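Local coordinates for protein pyrethroid hydrolase (Sphingobium faniae, PDB 5Y5R) that hydrolyses the ester bond of pyrethroid insecticides such as cypermethrin and permethrin, releasing the cyclopropanecarboxylic acid and the alcohol, at residues V104-G109 and E113-P118; G119-G124 and Q214-G219. One frame throughout, in Å; residues are numbered along the deposited sequence.

In the fold
Both contacts lie on the same side of the molecule, their centres about 8 Å apart, and follow one another along the chain: 113-118 runs straight on into 119-124. Phe115 belongs to both surroundings. Its ring meets Thr106 in interaction 1, and its CZ lies 3.6 Å from Glu216 OE2 of interaction 2, while its backbone O is 2.9 Å from Gly124 N, a probable hydrogen bond. Interaction 1 reaches the bound pyrethroid through Val104 and Val116; this ligand is also hydrogen-bonded to Ser78, His230 and Ala12. Interaction 2 is farther out, with the Arg123 side chain about 11 Å from the ligand, and ties the same loop region to helix 207-216.

Interaction 1. Residues V104-G109 and E113-P118; sequences VLTAPG and ETFVLP. With 8NL ((2-methyl-3-phenyl-phenyl)methyl (1~{S})-3-[(~{E})-2-chloranyl-3,3,3-tris(fluoranyl)prop-1-enyl]-2,2-dimethyl-cyclopropane-1-carboxylate), chain G.
The ring of Phe115 meets Thr106 at its edge: the methyl CG2 lies close to the ring plane, 3.9 Å from CD2 and just as near CE2. One face of the ring is covered from within its own helix by Thr114 CG2, which sits 3.9 Å above the ring plane, over its centre. Leu105 O approaches obliquely, 4.4 Å from Phe115 CE2. With chi1 of Thr106 at 62°, OG1 lies between backbone N and carbonyl carbon, hydrogen-bonded to Val110 O, and CG2 is turned to the ring edge. Beyond this buried contact, Met213 of helix 207-216 also touches the Phe115 side chain. No hydrogen bond joins the two segments; the contact is van der Waals packing. Next to Phe115, Val116 faces the ligand with both methyls; CG1 comes within 3.2 Å of the chlorine CL, a close approach, and CG2 within 3.8 Å. From the other segment, Val104 CG2 touches the cyclopropane methyl C18 at 3.9 Å. The loop after strand 95-101 and the short helix 113-116 thus each contribute a valine to the substrate pocket, beside the acid half of the ligand, in this alpha/beta-hydrolase fold.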
ATOM      1  N   VAL A 104       4.571   3.114   2.080  1.00 24.88           N
ATOM      2  CA  VAL A 104       5.077   3.716   3.310  1.00 20.35           C
ATOM      3  C   VAL A 104       5.630   2.582   4.170  1.00 16.12           C
ATOM      4  O   VAL A 104       4.885   1.722   4.649  1.00 17.60           O
ATOM      5  CB  VAL A 104       3.981   4.513   4.042  1.00 17.46           C
ATOM      6  CG1 VAL A 104       4.530   5.128   5.310  1.00 21.06           C
ATOM      7  CG2 VAL A 104       3.434   5.593   3.153  1.00 27.43           C
ATOM      8  N   LEU A 105       6.942   2.590   4.383  1.00 18.94           N
ATOM      9  CA  LEU A 105       7.641   1.620   5.216  1.00 16.18           C
ATOM     10  C   LEU A 105       8.287   2.432   6.327  1.00 18.43           C
ATOM     11  O   LEU A 105       9.250   3.166   6.097  1.00 16.21           O
ATOM     12  CB  LEU A 105       8.691   0.843   4.425  1.00 20.54           C
ATOM     13  CG  LEU A 105       9.598  -0.002   5.309  1.00 25.11           C
ATOM     14  CD1 LEU A 105       8.787  -1.170   5.897  1.00 18.57           C
ATOM     15  CD2 LEU A 105      10.853  -0.472   4.556  1.00 20.58           C
ATOM     16  N   THR A 106       7.686   2.403   7.502  1.00 21.44           N
ATOM     17  CA  THR A 106       8.215   3.165   8.612  1.00 19.40           C
ATOM     18  C   THR A 106       8.735   2.220   9.671  1.00 20.45           C
ATOM     19  O   THR A 106       8.261   1.089   9.823  1.00 20.72           O
ATOM     20  CB  THR A 106       7.180   4.160   9.189  1.00 16.76           C
ATOM     21  OG1 THR A 106       6.027   3.477   9.699  1.00 21.40           O
ATOM     22  CG2 THR A 106       6.752   5.036   8.108  1.00 18.17           C
ATOM     23  N   ALA A 107       9.762   2.690  10.352  1.00 21.63           N
ATOM     24  CA  ALA A 107      10.335   1.954  11.423  1.00 21.16           C
ATOM     25  C   ALA A 107       9.335   1.902  12.566  1.00 24.02           C
ATOM     26  O   ALA A 107       8.462   2.770  12.671  1.00 28.57           O
ATOM     27  CB  ALA A 107      11.638   2.626  11.858  1.00 24.45           C
ATOM     28  N   PRO A 108       9.472   0.922  13.458  1.00 23.11           N
ATOM     29  CA  PRO A 108       8.601   0.862  14.639  1.00 26.74           C
ATOM     30  C   PRO A 108       8.553   2.180  15.404  1.00 21.28           C
ATOM     31  O   PRO A 108       9.579   2.763  15.743  1.00 24.54           O
ATOM     32  CB  PRO A 108       9.244  -0.252  15.473  1.00 25.52           C
ATOM     33  CG  PRO A 108       9.876  -1.178  14.351  1.00 26.25           C
ATOM     34  CD  PRO A 108      10.503  -0.141  13.487  1.00 27.54           C
ATOM     35  N   GLY A 109       7.342   2.650  15.693  1.00 24.64           N
ATOM     36  CA  GLY A 109       7.217   3.885  16.442  1.00 22.15           C
ATOM     37  C   GLY A 109       7.216   5.142  15.609  1.00 20.69           C
ATOM     38  O   GLY A 109       7.114   6.245  16.172  1.00 22.63           O
ATOM     39  N   GLU A 113       3.492  10.183   8.624  1.00 25.09           N
ATOM     40  CA  GLU A 113       3.617  11.615   8.347  1.00 26.31           C
ATOM     41  C   GLU A 113       5.083  12.052   8.311  1.00 21.72           C
ATOM     42  O   GLU A 113       5.409  13.014   7.608  1.00 23.35           O
ATOM     43  CB  GLU A 113       2.827  12.478   9.355  1.00 25.33           C
ATOM     44  CG  GLU A 113       2.422  11.850  10.657  1.00 23.27           C
ATOM     45  CD  GLU A 113       1.510  12.735  11.485  1.00 35.13           C
ATOM     46  OE1 GLU A 113       1.415  13.949  11.184  1.00 35.11           O
ATOM     47  OE2 GLU A 113       0.913  12.229  12.465  1.00 35.58           O
ATOM     48  N   THR A 114       5.994  11.310   8.978  1.00 25.80           N
ATOM     49  CA  THR A 114       7.428  11.618   8.917  1.00 20.86           C
ATOM     50  C   THR A 114       7.933  11.764   7.492  1.00 21.55           C
ATOM     51  O   THR A 114       8.716  12.668   7.190  1.00 22.87           O
ATOM     52  CB  THR A 114       8.268  10.525   9.610  1.00 22.11           C
ATOM     53  OG1 THR A 114       7.995  10.488  11.017  1.00 30.33           O
ATOM     54  CG2 THR A 114       9.778  10.714   9.359  1.00 23.12           C
ATOM     55  N   PHE A 115       7.484  10.899   6.589  1.00 19.66           N
ATOM     56  CA  PHE A 115       8.031  10.911   5.239  1.00 18.95           C
ATOM     57  C   PHE A 115       7.196  11.677   4.228  1.00 17.68           C
ATOM     58  O   PHE A 115       7.675  11.930   3.119  1.00 18.14           O
ATOM     59  CB  PHE A 115       8.248   9.462   4.798  1.00 24.48           C
ATOM     60  CG  PHE A 115       9.289   8.771   5.616  1.00 13.29           C
ATOM     61  CD1 PHE A 115      10.624   9.019   5.394  1.00 21.04           C
ATOM     62  CD2 PHE A 115       8.921   7.932   6.650  1.00 15.69           C
ATOM     63  CE1 PHE A 115      11.577   8.405   6.132  1.00 17.89           C
ATOM     64  CE2 PHE A 115       9.867   7.333   7.414  1.00 22.28           C
ATOM     65  CZ  PHE A 115      11.210   7.581   7.162  1.00 22.32           C
ATOM     66  N   VAL A 116       5.966  12.031   4.584  1.00 20.02           N
ATOM     67  CA  VAL A 116       5.097  12.831   3.723  1.00 22.46           C
ATOM     68  C   VAL A 116       5.364  14.310   3.899  1.00 19.86           C
ATOM     69  O   VAL A 116       5.352  15.080   2.933  1.00 21.90           O
ATOM     70  CB  VAL A 116       3.634  12.480   4.031  1.00 19.40           C
ATOM     71  CG1 VAL A 116       2.696  13.537   3.484  1.00 24.49           C
ATOM     72  CG2 VAL A 116       3.314  11.081   3.461  1.00 18.66           C
ATOM     73  N   LEU A 117       5.587  14.711   5.093  1.00 19.14           N
ATOM     74  CA  LEU A 117       5.807  16.110   5.363  1.00 16.60           C
ATOM     75  C   LEU A 117       7.283  16.442   5.124  1.00 23.84           C
ATOM     76  O   LEU A 117       8.144  15.557   5.209  1.00 24.12           O
ATOM     77  CB  LEU A 117       5.387  16.403   6.793  1.00 20.88           C
ATOM     78  CG  LEU A 117       3.845  16.394   6.894  1.00 21.82           C
ATOM     79  CD1 LEU A 117       3.446  15.601   8.100  1.00 29.29           C
ATOM     80  CD2 LEU A 117       3.250  17.797   7.000  1.00 18.78           C
ATOM     81  N   PRO A 118       7.599  17.699   4.817  1.00 19.48           N
ATOM     82  CA  PRO A 118       8.990  18.066   4.537  1.00 19.72           C
ATOM     83  C   PRO A 118       9.883  17.771   5.727  1.00 21.64           C
ATOM     84  O   PRO A 118       9.445  17.741   6.883  1.00 20.60           O
ATOM     85  CB  PRO A 118       8.920  19.576   4.270  1.00 21.19           C
ATOM     86  CG  PRO A 118       7.501  19.857   3.985  1.00 20.94           C
ATOM     87  CD  PRO A 118       6.711  18.873   4.776  1.00 23.36           C
TER
HETATM   88  C   8NL G 301      -4.454   9.142  -4.332  1.00 19.02           C
HETATM   89  C8  8NL G 301      -7.174   9.358  -7.334  1.00 19.77           C
HETATM   90  C9  8NL G 301      -8.159  10.306  -7.593  1.00 20.80           C
HETATM   91  C10 8NL G 301      -7.851  11.660  -7.571  1.00 20.64           C
HETATM   92  C11 8NL G 301      -6.531  12.003  -7.284  1.00 26.29           C
HETATM   93  C12 8NL G 301      -5.558  11.036  -7.030  1.00 16.22           C
HETATM   94  C13 8NL G 301      -2.570   6.759  -4.141  1.00 20.51           C
HETATM   95  O   8NL G 301      -1.675   7.710  -3.515  1.00 26.62           O
HETATM   96 CL   8NL G 301       1.053  12.701   0.811  1.00 67.16          CL
HETATM   97  C21 8NL G 301       0.236  11.265   0.190  1.00 36.44           C
HETATM   98  C22 8NL G 301      -1.235  11.383  -0.133  1.00 35.78           C
HETATM   99  F2  8NL G 301      -1.365  11.415  -1.447  1.00 35.82           F
HETATM  100  F1  8NL G 301      -1.958  10.402   0.370  1.00 42.35           F
HETATM  101  F   8NL G 301      -1.660  12.514   0.390  1.00 31.88           F
HETATM  102  C20 8NL G 301       0.931  10.147  -0.026  1.00 29.03           C
HETATM  103  C16 8NL G 301       0.263   8.886  -0.527  1.00 32.58           C
HETATM  104  C17 8NL G 301       1.390   7.959  -0.971  1.00 26.84           C
HETATM  105  C18 8NL G 301       1.235   7.133   0.297  1.00 31.23           C
HETATM  106  C19 8NL G 301       2.748   8.664  -1.110  1.00 27.14           C
HETATM  107  C15 8NL G 301       0.288   8.406  -1.975  1.00 32.19           C
HETATM  108  C14 8NL G 301      -0.920   7.504  -2.244  1.00 26.42           C
HETATM  109  O1  8NL G 301      -1.283   6.684  -1.399  1.00 24.06           O
HETATM  110  C2  8NL G 301      -3.332   7.189  -5.405  1.00 21.85           C
HETATM  111  C3  8NL G 301      -3.144   6.386  -6.524  1.00 21.87           C
HETATM  112  C4  8NL G 301      -3.772   6.652  -7.740  1.00 17.32           C
HETATM  113  C5  8NL G 301      -4.651   7.726  -7.850  1.00 20.19           C
HETATM  114  C6  8NL G 301      -4.878   8.566  -6.766  1.00 21.04           C
HETATM  115  C1  8NL G 301      -4.223   8.285  -5.533  1.00 20.50           C
HETATM  116  C7  8NL G 301      -5.865   9.690  -7.032  1.00 18.30           C

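Interaction 2. Residues G119-G124 and Q214-G219; sequences GEPNRG and QKEFPG
Arg123 and Glu216 form a bidentate, end-on salt bridge that joins the loop before helix 126-131 to the last turn of helix 207-216, across a surface of the alpha/beta-hydrolase fold. Each terminal nitrogen takes one carboxylate oxygen: Arg123 NH1 donates to Glu216 OE1 at 2.8 Å and Arg123 NH2 to Glu216 OE2 at 2.7 Å. Both oxygens use their syn lone pairs, and the two planes lie only 23° apart. The NH1 bond is the straighter, at 164°, with OE1 close to the guanidinium plane, whereas OE2 is tilted somewhat from it. Glu216 reaches over with its chain extended beyond CG (chi2 -177°), bringing the carboxylate to the edge of the guanidinium. Gln212 NE2 gives OE1 a second donor, which probably further limits the carboxylate's rotation. On the inner side the pair is packed against helix 113-116, where Arg123 touches Thr114 and Phe115. The outer side is much looser: exposed Pro121, preceded by a cis peptide bond, brings its CD no nearer than 4.5 Å to Glu216 OE1, and the backbones stay well apart, with the CA atoms of Pro121 and Glu216 10.7 Å from each other. With a leucine in place of Arg123, the Glu216 carboxylate would probably lose its charged mate and be freer to turn away from the loop. The guanidinium is also held from its own segment, since Arg123 NH1 donates to a lone pair of Pro121 O, in the carbonyl plane, at 3.2 Å.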
ATOM      1  N   GLY A 119      11.143  17.495   5.426  1.00 23.70           N
ATOM      2  CA  GLY A 119      12.088  17.158   6.468  1.00 25.92           C
ATOM      3  C   GLY A 119      13.387  16.686   5.861  1.00 24.53           C
ATOM      4  O   GLY A 119      13.541  16.590   4.639  1.00 26.35           O
ATOM      5  N   GLU A 120      14.349  16.464   6.743  1.00 26.50           N
ATOM      6  CA  GLU A 120      15.663  15.960   6.324  1.00 25.66           C
ATOM      7  C   GLU A 120      16.058  14.756   7.124  1.00 25.72           C
ATOM      8  O   GLU A 120      15.749  14.654   8.309  1.00 28.50           O
ATOM      9  CB  GLU A 120      16.747  17.049   6.421  1.00 27.92           C
ATOM     10  CG  GLU A 120      16.515  18.175   5.477  1.00 29.34           C
ATOM     11  CD  GLU A 120      16.631  17.710   4.027  1.00 34.67           C
ATOM     12  OE1 GLU A 120      15.856  18.237   3.195  1.00 30.03           O
ATOM     13  OE2 GLU A 120      17.393  16.734   3.752  1.00 34.23           O
ATOM     14  N   PRO A 121      16.738  13.805   6.460  1.00 30.33           N
ATOM     15  CA  PRO A 121      17.026  13.858   5.019  1.00 26.88           C
ATOM     16  C   PRO A 121      16.011  13.072   4.161  1.00 21.47           C
ATOM     17  O   PRO A 121      15.392  12.157   4.672  1.00 16.10           O
ATOM     18  CB  PRO A 121      18.400  13.226   4.928  1.00 27.27           C
ATOM     19  CG  PRO A 121      18.342  12.157   5.994  1.00 29.94           C
ATOM     20  CD  PRO A 121      17.477  12.720   7.124  1.00 26.27           C
ATOM     21  N   ASN A 122      15.876  13.457   2.895  1.00 23.71           N
ATOM     22  CA  ASN A 122      15.107  12.715   1.901  1.00 22.15           C
ATOM     23  C   ASN A 122      13.730  12.356   2.445  1.00 19.91           C
ATOM     24  O   ASN A 122      13.304  11.201   2.436  1.00 19.67           O
ATOM     25  CB  ASN A 122      15.870  11.470   1.464  1.00 20.98           C
ATOM     26  CG  ASN A 122      17.201  11.799   0.827  1.00 19.86           C
ATOM     27  OD1 ASN A 122      17.294  12.623  -0.076  1.00 17.13           O
ATOM     28  ND2 ASN A 122      18.264  11.192   1.353  1.00 25.96           N
ATOM     29  N   ARG A 123      13.039  13.376   2.936  1.00 22.75           N
ATOM     30  CA  ARG A 123      11.665  13.255   3.403  1.00 23.26           C
ATOM     31  C   ARG A 123      10.838  14.266   2.632  1.00 18.93           C
ATOM     32  O   ARG A 123      11.323  15.347   2.319  1.00 20.25           O
ATOM     33  CB  ARG A 123      11.532  13.528   4.912  1.00 20.89           C
ATOM     34  CG  ARG A 123      12.264  12.537   5.766  1.00 25.85           C
ATOM     35  CD  ARG A 123      12.517  13.064   7.132  1.00 23.17           C
ATOM     36  NE  ARG A 123      12.441  11.999   8.130  1.00 23.35           N
ATOM     37  CZ  ARG A 123      13.326  11.013   8.260  1.00 21.67           C
ATOM     38  NH1 ARG A 123      14.375  10.943   7.453  1.00 23.58           N
ATOM     39  NH2 ARG A 123      13.159  10.106   9.203  1.00 18.78           N
ATOM     40  N   GLY A 124       9.586  13.905   2.341  1.00 25.61           N
ATOM     41  CA  GLY A 124       8.606  14.748   1.661  1.00 20.34           C
ATOM     42  C   GLY A 124       7.958  14.202   0.401  1.00 20.57           C
ATOM     43  O   GLY A 124       8.604  13.788  -0.564  1.00 15.48           O
ATOM     44  N   GLN A 214      13.677   2.519   3.246  1.00 21.16           N
ATOM     45  CA  GLN A 214      14.416   1.258   3.389  1.00 26.48           C
ATOM     46  C   GLN A 214      15.616   1.437   4.305  1.00 21.00           C
ATOM     47  O   GLN A 214      15.834   0.639   5.224  1.00 21.85           O
ATOM     48  CB  GLN A 214      14.874   0.741   2.023  1.00 23.62           C
ATOM     49  CG  GLN A 214      13.743   0.432   1.112  1.00 21.60           C
ATOM     50  CD  GLN A 214      14.187   0.239  -0.308  1.00 24.77           C
ATOM     51  OE1 GLN A 214      14.885  -0.727  -0.645  1.00 28.95           O
ATOM     52  NE2 GLN A 214      13.795   1.159  -1.156  1.00 19.06           N
ATOM     53  N   LYS A 215      16.347   2.532   4.121  1.00 23.89           N
ATOM     54  CA  LYS A 215      17.575   2.762   4.872  1.00 27.97           C
ATOM     55  C   LYS A 215      17.315   2.867   6.375  1.00 34.88           C
ATOM     56  O   LYS A 215      18.154   2.440   7.182  1.00 29.28           O
ATOM     57  CB  LYS A 215      18.267   4.020   4.340  1.00 30.36           C
ATOM     58  CG  LYS A 215      19.517   4.392   5.079  1.00 32.47           C
ATOM     59  CD  LYS A 215      20.267   5.546   4.441  1.00 36.23           C
ATOM     60  CE  LYS A 215      21.769   5.380   4.727  1.00 38.61           C
ATOM     61  NZ  LYS A 215      22.076   5.579   6.170  1.00 42.91           N
ATOM     62  N   GLU A 216      16.189   3.490   6.780  1.00 28.58           N
ATOM     63  CA  GLU A 216      15.924   3.734   8.197  1.00 28.21           C
ATOM     64  C   GLU A 216      15.145   2.610   8.884  1.00 25.19           C
ATOM     65  O   GLU A 216      15.012   2.640  10.112  1.00 30.07           O
ATOM     66  CB  GLU A 216      15.172   5.063   8.366  1.00 28.06           C
ATOM     67  CG  GLU A 216      16.035   6.281   8.020  1.00 21.95           C
ATOM     68  CD  GLU A 216      15.371   7.636   8.243  1.00 25.86           C
ATOM     69  OE1 GLU A 216      15.828   8.608   7.606  1.00 28.11           O
ATOM     70  OE2 GLU A 216      14.353   7.753   8.957  1.00 26.20           O
ATOM     71  N   PHE A 217      14.647   1.602   8.141  1.00 21.90           N
ATOM     72  CA  PHE A 217      13.973   0.489   8.805  1.00 28.21           C
ATOM     73  C   PHE A 217      15.009  -0.458   9.401  1.00 26.85           C
ATOM     74  O   PHE A 217      16.001  -0.779   8.745  1.00 26.48           O
ATOM     75  CB  PHE A 217      13.080  -0.292   7.828  1.00 21.58           C
ATOM     76  CG  PHE A 217      12.151  -1.280   8.505  1.00 27.32           C
ATOM     77  CD1 PHE A 217      10.879  -0.906   8.938  1.00 23.08           C
ATOM     78  CD2 PHE A 217      12.545  -2.574   8.720  1.00 21.14           C
ATOM     79  CE1 PHE A 217      10.048  -1.830   9.552  1.00 26.04           C
ATOM     80  CE2 PHE A 217      11.724  -3.482   9.345  1.00 27.57           C
ATOM     81  CZ  PHE A 217      10.466  -3.117   9.749  1.00 27.12           C
ATOM     82  N   PRO A 218      14.785  -0.939  10.626  1.00 28.25           N
ATOM     83  CA  PRO A 218      15.789  -1.790  11.282  1.00 29.04           C
ATOM     84  C   PRO A 218      15.772  -3.210  10.730  1.00 30.02           C
ATOM     85  O   PRO A 218      14.730  -3.873  10.690  1.00 34.71           O
ATOM     86  CB  PRO A 218      15.369  -1.751  12.755  1.00 27.59           C
ATOM     87  CG  PRO A 218      13.915  -1.515  12.707  1.00 25.59           C
ATOM     88  CD  PRO A 218      13.642  -0.652  11.513  1.00 24.41           C
ATOM     89  N   GLY A 219      16.938  -3.687  10.306  1.00 27.57           N
ATOM     90  CA  GLY A 219      17.004  -5.015   9.756  1.00 31.46           C
ATOM     91  C   GLY A 219      16.937  -5.028   8.242  1.00 29.14           C
ATOM     92  O   GLY A 219      16.686  -4.008   7.582  1.00 28.95           O
TER